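Local atomic coordinates of exopolysaccharide biosynthesis protein (Pantoea stewartii subsp. stewartii DC283, PDB entry 6TGF), a protein that probably acts as a glycan hydrolase that modifies the exopolysaccharide of the bacterial biofilm, using a phage tailspike-like parallel beta-helix fold. Residues L430-W444 with P451-S465. Residues are numbered along the deposited sequence; the frame is centred on the assembly and turned at random.
Sequences LNLPRCSQSLIHNGW and PGDISNGQWIIDALS. With EDO (1,2-ethanediol), chain Z.
With CG anti to the carbonyl carbon (chi1 -67°), the indole of W459 leans from its own coil toward the side chains of 430-444. S438 CB rests over one face, 3.6 Å from the centroid of the six-membered ring and 11° off its normal. I454 CG2 of its own segment lies over the opposite face, toward the rim. C435 CB comes obliquely to 3.3 Å from W459 CZ2, and I440 CG1 lies 3.7 Å from W459 CZ3. Beyond the indole, I440 and I461 run side by side, pointing the same way.

Q458 has its CG anti to the backbone N (chi1 -177°) and an extended chain, which carries OE1 to the turn at Q437; the Q437 N-H meets OE1 at 3.0 Å on a lone pair in the amide plane. Further along, S465 CB sits over the face of the W444 six-membered ring.

Parallel ladders join the backbones, as in successive coils of a beta-helix: the axes of 438-441 and 458-462 approach to 4.5 Å, I440 N donates to I460 O and I440 O accepts from D462 N. A water accepts from C435 N and donates to L432 O and S455 O. H441 and D462 share another water, while H441 NE2 bonds E415 of the third subunit and D462 OD1 forms salt bridges with R483 of its own chain and R483 of the second subunit. Apolar and CH-pi packing thus lines the interior face, where S438 OG is satisfied by S436 O and I414 N, while polar H441, N442 and D462 and apolar L439 and I460 meet neighbouring subunits.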
ATOM      1  N   LEU B 430     -17.807  11.365   0.485  1.00 33.20           N
ATOM      2  CA  LEU B 430     -16.626  12.081   1.040  1.00 32.56           C
ATOM      3  C   LEU B 430     -17.015  13.539   1.309  1.00 32.31           C
ATOM      4  O   LEU B 430     -17.229  14.277   0.335  1.00 32.43           O
ATOM      5  CB  LEU B 430     -15.459  11.999   0.049  1.00 32.34           C
ATOM      6  CG  LEU B 430     -15.132  10.608  -0.492  1.00 32.22           C
ATOM      7  CD1 LEU B 430     -13.976  10.675  -1.478  1.00 32.12           C
ATOM      8  CD2 LEU B 430     -14.810   9.639   0.636  1.00 32.11           C
ATOM      9  N   ASN B 431     -17.122  13.923   2.582  1.00 32.04           N
ATOM     10  CA  ASN B 431     -17.310  15.331   3.026  1.00 32.02           C
ATOM     11  C   ASN B 431     -15.974  15.815   3.599  1.00 31.52           C
ATOM     12  O   ASN B 431     -15.853  15.906   4.837  1.00 31.51           O
ATOM     13  CB  ASN B 431     -18.476  15.452   4.012  1.00 32.36           C
ATOM     14  CG  ASN B 431     -18.813  16.883   4.377  1.00 32.73           C
ATOM     15  OD1 ASN B 431     -18.158  17.822   3.927  1.00 32.81           O
ATOM     16  ND2 ASN B 431     -19.834  17.060   5.198  1.00 33.02           N
ATOM     17  N   LEU B 432     -15.008  16.101   2.721  1.00 31.05           N
ATOM     18  CA  LEU B 432     -13.584  16.331   3.087  1.00 30.82           C
ATOM     19  C   LEU B 432     -13.048  17.588   2.403  1.00 30.94           C
ATOM     20  O   LEU B 432     -12.092  17.517   1.634  1.00 30.58           O
ATOM     21  CB  LEU B 432     -12.781  15.090   2.684  1.00 30.44           C
ATOM     22  CG  LEU B 432     -13.172  13.790   3.388  1.00 30.24           C
ATOM     23  CD1 LEU B 432     -12.458  12.603   2.764  1.00 29.99           C
ATOM     24  CD2 LEU B 432     -12.876  13.861   4.877  1.00 30.26           C
ATOM     25  N   PRO B 433     -13.629  18.780   2.675  1.00 31.40           N
ATOM     26  CA  PRO B 433     -13.058  20.040   2.198  1.00 31.65           C
ATOM     27  C   PRO B 433     -11.723  20.369   2.887  1.00 31.76           C
ATOM     28  O   PRO B 433     -11.527  19.950   4.016  1.00 31.86           O
ATOM     29  CB  PRO B 433     -14.123  21.088   2.558  1.00 32.07           C
ATOM     30  CG  PRO B 433     -14.883  20.471   3.715  1.00 32.06           C
ATOM     31  CD  PRO B 433     -14.868  18.982   3.444  1.00 31.73           C
ATOM     32  N   ARG B 434     -10.845  21.094   2.185  1.00 31.80           N
ATOM     33  CA  ARG B 434      -9.545  21.602   2.704  1.00 31.86           C
ATOM     34  C   ARG B 434      -8.716  20.448   3.283  1.00 31.41           C
ATOM     35  O   ARG B 434      -8.233  20.581   4.424  1.00 31.58           O
ATOM     36  CB  ARG B 434      -9.780  22.673   3.774  1.00 32.47           C
ATOM     37  CG  ARG B 434     -10.532  23.901   3.286  1.00 32.94           C
ATOM     38  CD  ARG B 434     -10.504  24.977   4.352  1.00 33.52           C
ATOM     39  NE  ARG B 434     -11.258  26.168   3.989  1.00 34.09           N
ATOM     40  CZ  ARG B 434     -11.404  27.237   4.767  1.00 34.60           C
ATOM     41  NH1 ARG B 434     -10.848  27.274   5.968  1.00 34.70           N
ATOM     42  NH2 ARG B 434     -12.107  28.271   4.339  1.00 35.10           N
ATOM     43  N   CYS B 435      -8.561  19.359   2.526  1.00 30.84           N
ATOM     44  CA  CYS B 435      -7.674  18.215   2.865  1.00 30.40           C
ATOM     45  C   CYS B 435      -6.344  18.379   2.122  1.00 30.18           C
ATOM     46  O   CYS B 435      -6.346  18.277   0.878  1.00 30.29           O
ATOM     47  CB  CYS B 435      -8.327  16.884   2.512  1.00 30.18           C
ATOM     48  SG  CYS B 435      -9.633  16.400   3.668  1.00 30.31           S
ATOM     49  N   SER B 436      -5.261  18.641   2.861  1.00 29.91           N
ATOM     50  CA  SER B 436      -3.894  18.880   2.328  1.00 29.72           C
ATOM     51  C   SER B 436      -3.047  17.610   2.484  1.00 29.31           C
ATOM     52  O   SER B 436      -3.326  16.829   3.414  1.00 29.22           O
ATOM     53  CB  SER B 436      -3.256  20.062   3.012  1.00 30.07           C
ATOM     54  OG  SER B 436      -4.155  21.162   3.069  1.00 30.22           O
ATOM     55  N   GLN B 437      -2.065  17.419   1.595  1.00 29.01           N
ATOM     56  CA  GLN B 437      -1.117  16.268   1.582  1.00 28.65           C
ATOM     57  C   GLN B 437      -1.893  14.943   1.666  1.00 28.13           C
ATOM     58  O   GLN B 437      -1.448  14.044   2.407  1.00 28.17           O
ATOM     59  CB  GLN B 437      -0.121  16.392   2.739  1.00 28.95           C
ATOM     60  CG  GLN B 437       0.787  17.612   2.652  1.00 29.32           C
ATOM     61  CD  GLN B 437       0.146  18.878   3.171  1.00 29.62           C
ATOM     62  OE1 GLN B 437       0.095  19.895   2.485  1.00 29.95           O
ATOM     63  NE2 GLN B 437      -0.346  18.827   4.398  1.00 29.68           N
ATOM     64  N   SER B 438      -2.995  14.817   0.917  1.00 27.46           N
ATOM     65  CA  SER B 438      -3.967  13.695   1.013  1.00 26.95           C
ATOM     66  C   SER B 438      -3.899  12.799  -0.232  1.00 26.45           C
ATOM     67  O   SER B 438      -3.406  13.275  -1.275  1.00 26.42           O
ATOM     68  CB  SER B 438      -5.351  14.230   1.246  1.00 26.98           C
ATOM     69  OG  SER B 438      -5.432  14.857   2.518  1.00 27.13           O
ATOM     70  N   LEU B 439      -4.370  11.549  -0.116  1.00 25.88           N
ATOM     71  CA  LEU B 439      -4.280  10.507  -1.176  1.00 25.55           C
ATOM     72  C   LEU B 439      -5.577   9.690  -1.260  1.00 25.44           C
ATOM     73  O   LEU B 439      -6.167   9.387  -0.202  1.00 25.42           O
ATOM     74  CB  LEU B 439      -3.096   9.578  -0.880  1.00 25.41           C
ATOM     75  CG  LEU B 439      -1.713  10.230  -0.893  1.00 25.39           C
ATOM     76  CD1 LEU B 439      -1.300  10.660   0.507  1.00 25.45           C
ATOM     77  CD2 LEU B 439      -0.675   9.285  -1.477  1.00 25.41           C
ATOM     78  N   ILE B 440      -5.978   9.334  -2.485  1.00 25.37           N
ATOM     79  CA  ILE B 440      -7.017   8.306  -2.799  1.00 25.37           C
ATOM     80  C   ILE B 440      -6.355   7.223  -3.661  1.00 25.60           C
ATOM     81  O   ILE B 440      -5.754   7.582  -4.693  1.00 25.64           O
ATOM     82  CB  ILE B 440      -8.233   8.942  -3.501  1.00 25.29           C
ATOM     83  CG1 ILE B 440      -9.056   9.794  -2.532  1.00 25.27           C
ATOM     84  CG2 ILE B 440      -9.086   7.879  -4.181  1.00 25.36           C
ATOM     85  CD1 ILE B 440     -10.094  10.674  -3.196  1.00 25.32           C
ATOM     86  N   HIS B 441      -6.458   5.956  -3.254  1.00 25.87           N
ATOM     87  CA  HIS B 441      -5.872   4.789  -3.966  1.00 26.19           C
ATOM     88  C   HIS B 441      -6.933   3.700  -4.160  1.00 26.57           C
ATOM     89  O   HIS B 441      -7.343   3.089  -3.155  1.00 26.53           O
ATOM     90  CB  HIS B 441      -4.649   4.248  -3.212  1.00 26.26           C
ATOM     91  CG  HIS B 441      -4.035   3.052  -3.859  1.00 26.44           C
ATOM     92  ND1 HIS B 441      -3.108   3.159  -4.880  1.00 26.58           N
ATOM     93  CD2 HIS B 441      -4.219   1.730  -3.652  1.00 26.60           C
ATOM     94  CE1 HIS B 441      -2.740   1.953  -5.265  1.00 26.76           C
ATOM     95  NE2 HIS B 441      -3.408   1.060  -4.527  1.00 26.79           N
ATOM     96  N   ASN B 442      -7.344   3.467  -5.410  1.00 27.06           N
ATOM     97  CA  ASN B 442      -8.148   2.289  -5.831  1.00 27.59           C
ATOM     98  C   ASN B 442      -9.498   2.310  -5.104  1.00 27.88           C
ATOM     99  O   ASN B 442      -9.696   1.473  -4.202  1.00 28.03           O
ATOM    100  CB  ASN B 442      -7.376   0.987  -5.592  1.00 27.81           C
ATOM    101  CG  ASN B 442      -7.999  -0.213  -6.272  1.00 28.15           C
ATOM    102  OD1 ASN B 442      -9.002  -0.092  -6.973  1.00 28.44           O
ATOM    103  ND2 ASN B 442      -7.407  -1.381  -6.076  1.00 28.35           N
ATOM    104  N   GLY B 443     -10.384   3.232  -5.492  1.00 28.20           N
ATOM    105  CA  GLY B 443     -11.717   3.415  -4.886  1.00 28.54           C
ATOM    106  C   GLY B 443     -12.815   3.459  -5.934  1.00 29.02           C
ATOM    107  O   GLY B 443     -12.579   4.033  -7.014  1.00 29.03           O
ATOM    108  N   TRP B 444     -13.975   2.872  -5.623  1.00 29.66           N
ATOM    109  CA  TRP B 444     -15.185   2.847  -6.489  1.00 30.30           C
ATOM    110  C   TRP B 444     -16.349   3.533  -5.764  1.00 30.63           C
ATOM    111  O   TRP B 444     -16.613   3.181  -4.599  1.00 30.37           O
ATOM    112  CB  TRP B 444     -15.541   1.408  -6.879  1.00 30.70           C
ATOM    113  CG  TRP B 444     -14.569   0.761  -7.816  1.00 30.92           C
ATOM    114  CD1 TRP B 444     -13.309   0.326  -7.523  1.00 30.88           C
ATOM    115  CD2 TRP B 444     -14.785   0.450  -9.206  1.00 31.28           C
ATOM    116  NE1 TRP B 444     -12.724  -0.222  -8.631  1.00 31.15           N
ATOM    117  CE2 TRP B 444     -13.603  -0.160  -9.681  1.00 31.31           C
ATOM    118  CE3 TRP B 444     -15.851   0.633 -10.096  1.00 31.55           C
ATOM    119  CZ2 TRP B 444     -13.464  -0.587 -11.001  1.00 31.51           C
ATOM    120  CZ3 TRP B 444     -15.711   0.211 -11.401  1.00 31.79           C
ATOM    121  CH2 TRP B 444     -14.534  -0.392 -11.845  1.00 31.75           C
ATOM    122  N   PRO B 451     -21.000  11.859  -4.769  1.00 34.35           N
ATOM    123  CA  PRO B 451     -19.634  11.426  -4.470  1.00 33.71           C
ATOM    124  C   PRO B 451     -18.968  12.292  -3.389  1.00 33.12           C
ATOM    125  O   PRO B 451     -18.175  11.766  -2.630  1.00 32.79           O
ATOM    126  CB  PRO B 451     -18.932  11.574  -5.826  1.00 33.71           C
ATOM    127  CG  PRO B 451     -20.028  11.271  -6.827  1.00 34.04           C
ATOM    128  CD  PRO B 451     -21.285  11.852  -6.212  1.00 34.39           C
ATOM    129  N   GLY B 452     -19.304  13.586  -3.362  1.00 32.85           N
ATOM    130  CA  GLY B 452     -19.085  14.475  -2.206  1.00 32.63           C
ATOM    131  C   GLY B 452     -18.218  15.676  -2.540  1.00 32.35           C
ATOM    132  O   GLY B 452     -18.238  16.127  -3.707  1.00 32.43           O
ATOM    133  N   ASP B 453     -17.484  16.174  -1.540  1.00 31.86           N
ATOM    134  CA  ASP B 453     -16.734  17.457  -1.586  1.00 31.61           C
ATOM    135  C   ASP B 453     -15.279  17.215  -1.169  1.00 30.86           C
ATOM    136  O   ASP B 453     -15.057  16.832  -0.005  1.00 30.78           O
ATOM    137  CB  ASP B 453     -17.403  18.499  -0.685  1.00 32.06           C
ATOM    138  CG  ASP B 453     -16.735  19.862  -0.715  1.00 32.29           C
ATOM    139  OD1 ASP B 453     -16.127  20.192  -1.751  1.00 32.30           O
ATOM    140  OD2 ASP B 453     -16.828  20.579   0.299  1.00 32.67           O
ATOM    141  N   ILE B 454     -14.337  17.428  -2.094  1.00 30.19           N
ATOM    142  CA  ILE B 454     -12.868  17.461  -1.823  1.00 29.64           C
ATOM    143  C   ILE B 454     -12.309  18.794  -2.338  1.00 29.47           C
ATOM    144  O   ILE B 454     -11.138  18.826  -2.762  1.00 29.44           O
ATOM    145  CB  ILE B 454     -12.158  16.236  -2.440  1.00 29.29           C
ATOM    146  CG1 ILE B 454     -12.291  16.187  -3.965  1.00 29.29           C
ATOM    147  CG2 ILE B 454     -12.657  14.952  -1.794  1.00 29.22           C
ATOM    148  CD1 ILE B 454     -11.249  15.327  -4.643  1.00 29.10           C
ATOM    149  N   SER B 455     -13.119  19.857  -2.278  1.00 29.38           N
ATOM    150  CA  SER B 455     -12.778  21.225  -2.751  1.00 29.31           C
ATOM    151  C   SER B 455     -11.661  21.817  -1.882  1.00 28.98           C
ATOM    152  O   SER B 455     -11.530  21.394  -0.715  1.00 28.89           O
ATOM    153  CB  SER B 455     -13.996  22.116  -2.756  1.00 29.66           C
ATOM    154  OG  SER B 455     -14.572  22.195  -1.460  1.00 29.85           O
ATOM    155  N   ASN B 456     -10.883  22.747  -2.445  1.00 28.67           N
ATOM    156  CA  ASN B 456      -9.801  23.501  -1.751  1.00 28.52           C
ATOM    157  C   ASN B 456      -8.781  22.523  -1.151  1.00 28.13           C
ATOM    158  O   ASN B 456      -8.134  22.886  -0.148  1.00 28.25           O
ATOM    159  CB  ASN B 456     -10.381  24.435  -0.684  1.00 28.74           C
ATOM    160  CG  ASN B 456     -11.050  25.657  -1.275  1.00 28.94           C
ATOM    161  OD1 ASN B 456     -10.432  26.395  -2.037  1.00 28.85           O
ATOM    162  ND2 ASN B 456     -12.304  25.885  -0.920  1.00 29.10           N
ATOM    163  N   GLY B 457      -8.625  21.342  -1.761  1.00 27.55           N
ATOM    164  CA  GLY B 457      -7.788  20.244  -1.240  1.00 27.01           C
ATOM    165  C   GLY B 457      -6.472  20.119  -1.985  1.00 26.57           C
ATOM    166  O   GLY B 457      -6.186  20.975  -2.850  1.00 26.54           O
ATOM    167  N   GLN B 458      -5.695  19.090  -1.636  1.00 26.04           N
ATOM    168  CA  GLN B 458      -4.447  18.666  -2.326  1.00 25.57           C
ATOM    169  C   GLN B 458      -4.400  17.135  -2.299  1.00 25.11           C
ATOM    170  O   GLN B 458      -4.077  16.573  -1.231  1.00 25.08           O
ATOM    171  CB  GLN B 458      -3.222  19.283  -1.652  1.00 25.66           C
ATOM    172  CG  GLN B 458      -1.907  18.961  -2.347  1.00 25.57           C
ATOM    173  CD  GLN B 458      -0.709  19.422  -1.550  1.00 25.63           C
ATOM    174  OE1 GLN B 458      -0.603  19.175  -0.350  1.00 25.58           O
ATOM    175  NE2 GLN B 458       0.209  20.096  -2.220  1.00 25.65           N
ATOM    176  N   TRP B 459      -4.729  16.496  -3.427  1.00 24.62           N
ATOM    177  CA  TRP B 459      -4.992  15.036  -3.518  1.00 24.17           C
ATOM    178  C   TRP B 459      -4.132  14.399  -4.613  1.00 23.88           C
ATOM    179  O   TRP B 459      -4.103  14.943  -5.734  1.00 23.85           O
ATOM    180  CB  TRP B 459      -6.479  14.778  -3.787  1.00 24.10           C
ATOM    181  CG  TRP B 459      -7.391  15.160  -2.662  1.00 24.15           C
ATOM    182  CD1 TRP B 459      -7.982  16.372  -2.457  1.00 24.27           C
ATOM    183  CD2 TRP B 459      -7.843  14.308  -1.593  1.00 24.11           C
ATOM    184  NE1 TRP B 459      -8.762  16.337  -1.332  1.00 24.35           N
ATOM    185  CE2 TRP B 459      -8.698  15.084  -0.781  1.00 24.20           C
ATOM    186  CE3 TRP B 459      -7.608  12.974  -1.243  1.00 24.04           C
ATOM    187  CZ2 TRP B 459      -9.316  14.564   0.355  1.00 24.23           C
ATOM    188  CZ3 TRP B 459      -8.217  12.462  -0.117  1.00 24.04           C
ATOM    189  CH2 TRP B 459      -9.059  13.249   0.670  1.00 24.13           C
ATOM    190  N   ILE B 460      -3.456  13.294  -4.282  1.00 23.64           N
ATOM    191  CA  ILE B 460      -3.065  12.231  -5.255  1.00 23.41           C
ATOM    192  C   ILE B 460      -4.266  11.287  -5.371  1.00 23.30           C
ATOM    193  O   ILE B 460      -4.737  10.809  -4.322  1.00 23.16           O
ATOM    194  CB  ILE B 460      -1.783  11.486  -4.825  1.00 23.33           C
ATOM    195  CG1 ILE B 460      -0.553  12.398  -4.869  1.00 23.36           C
ATOM    196  CG2 ILE B 460      -1.581  10.235  -5.673  1.00 23.34           C
ATOM    197  CD1 ILE B 460       0.699  11.785  -4.272  1.00 23.45           C
ATOM    198  N   ILE B 461      -4.755  11.051  -6.590  1.00 23.32           N
ATOM    199  CA  ILE B 461      -5.930  10.169  -6.863  1.00 23.30           C
ATOM    200  C   ILE B 461      -5.541   9.150  -7.940  1.00 23.43           C
ATOM    201  O   ILE B 461      -5.555   9.510  -9.131  1.00 23.46           O
ATOM    202  CB  ILE B 461      -7.169  11.001  -7.255  1.00 23.26           C
ATOM    203  CG1 ILE B 461      -7.439  12.115  -6.237  1.00 23.24           C
ATOM    204  CG2 ILE B 461      -8.378  10.095  -7.449  1.00 23.32           C
ATOM    205  CD1 ILE B 461      -8.659  12.963  -6.532  1.00 23.32           C
ATOM    206  N   ASP B 462      -5.192   7.929  -7.520  1.00 23.63           N
ATOM    207  CA  ASP B 462      -4.922   6.768  -8.411  1.00 23.88           C
ATOM    208  C   ASP B 462      -6.129   5.824  -8.385  1.00 24.17           C
ATOM    209  O   ASP B 462      -6.565   5.459  -7.275  1.00 24.09           O
ATOM    210  CB  ASP B 462      -3.670   5.999  -7.985  1.00 23.92           C
ATOM    211  CG  ASP B 462      -2.371   6.752  -8.192  1.00 23.96           C
ATOM    212  OD1 ASP B 462      -2.313   7.602  -9.108  1.00 23.87           O
ATOM    213  OD2 ASP B 462      -1.420   6.479  -7.435  1.00 24.12           O
ATOM    214  N   ALA B 463      -6.628   5.447  -9.566  1.00 24.58           N
ATOM    215  CA  ALA B 463      -7.648   4.395  -9.778  1.00 25.03           C
ATOM    216  C   ALA B 463      -8.927   4.720  -8.994  1.00 25.39           C
ATOM    217  O   ALA B 463      -9.453   3.819  -8.310  1.00 25.40           O
ATOM    218  CB  ALA B 463      -7.079   3.052  -9.386  1.00 25.08           C
ATOM    219  N   LEU B 464      -9.409   5.963  -9.088  1.00 25.87           N
ATOM    220  CA  LEU B 464     -10.769   6.345  -8.624  1.00 26.38           C
ATOM    221  C   LEU B 464     -11.753   6.053  -9.761  1.00 27.14           C
ATOM    222  O   LEU B 464     -11.463   6.442 -10.908  1.00 27.15           O
ATOM    223  CB  LEU B 464     -10.803   7.824  -8.218  1.00 26.20           C
ATOM    224  CG  LEU B 464     -12.132   8.322  -7.645  1.00 26.22           C
ATOM    225  CD1 LEU B 464     -12.477   7.611  -6.344  1.00 26.17           C
ATOM    226  CD2 LEU B 464     -12.103   9.827  -7.430  1.00 26.16           C
ATOM    227  N   SER B 465     -12.852   5.362  -9.450  1.00 28.08           N
ATOM    228  CA  SER B 465     -13.956   5.046 -10.392  1.00 28.97           C
ATOM    229  C   SER B 465     -15.257   5.662  -9.874  1.00 29.64           C
ATOM    230  O   SER B 465     -15.672   5.305  -8.759  1.00 29.67           O
ATOM    231  CB  SER B 465     -14.092   3.561 -10.590  1.00 29.21           C
ATOM    232  OG  SER B 465     -12.924   3.023 -11.191  1.00 29.30           O
TER
HETATM  233  C1  EDO Z 804      -0.450  23.304   2.980  1.00 70.00           C
HETATM  234  O1  EDO Z 804      -1.833  23.468   3.228  1.00 69.46           O
HETATM  235  C2  EDO Z 804      -0.067  23.606   1.574  1.00 70.06           C
HETATM  236  O2  EDO Z 804       1.111  24.383   1.432  1.00 70.08           O
HETATM  237  O   HOH W   1     -18.488  20.003   2.223  1.00 38.68           O
HETATM  238  O   HOH W   2     -10.332  18.920   0.212  1.00 29.18           O
HETATM  239  O   HOH W   3      -5.246  21.877   0.310  1.00 32.79           O
HETATM  240  O   HOH W   4      -1.275   5.440  -4.993  1.00 27.92           O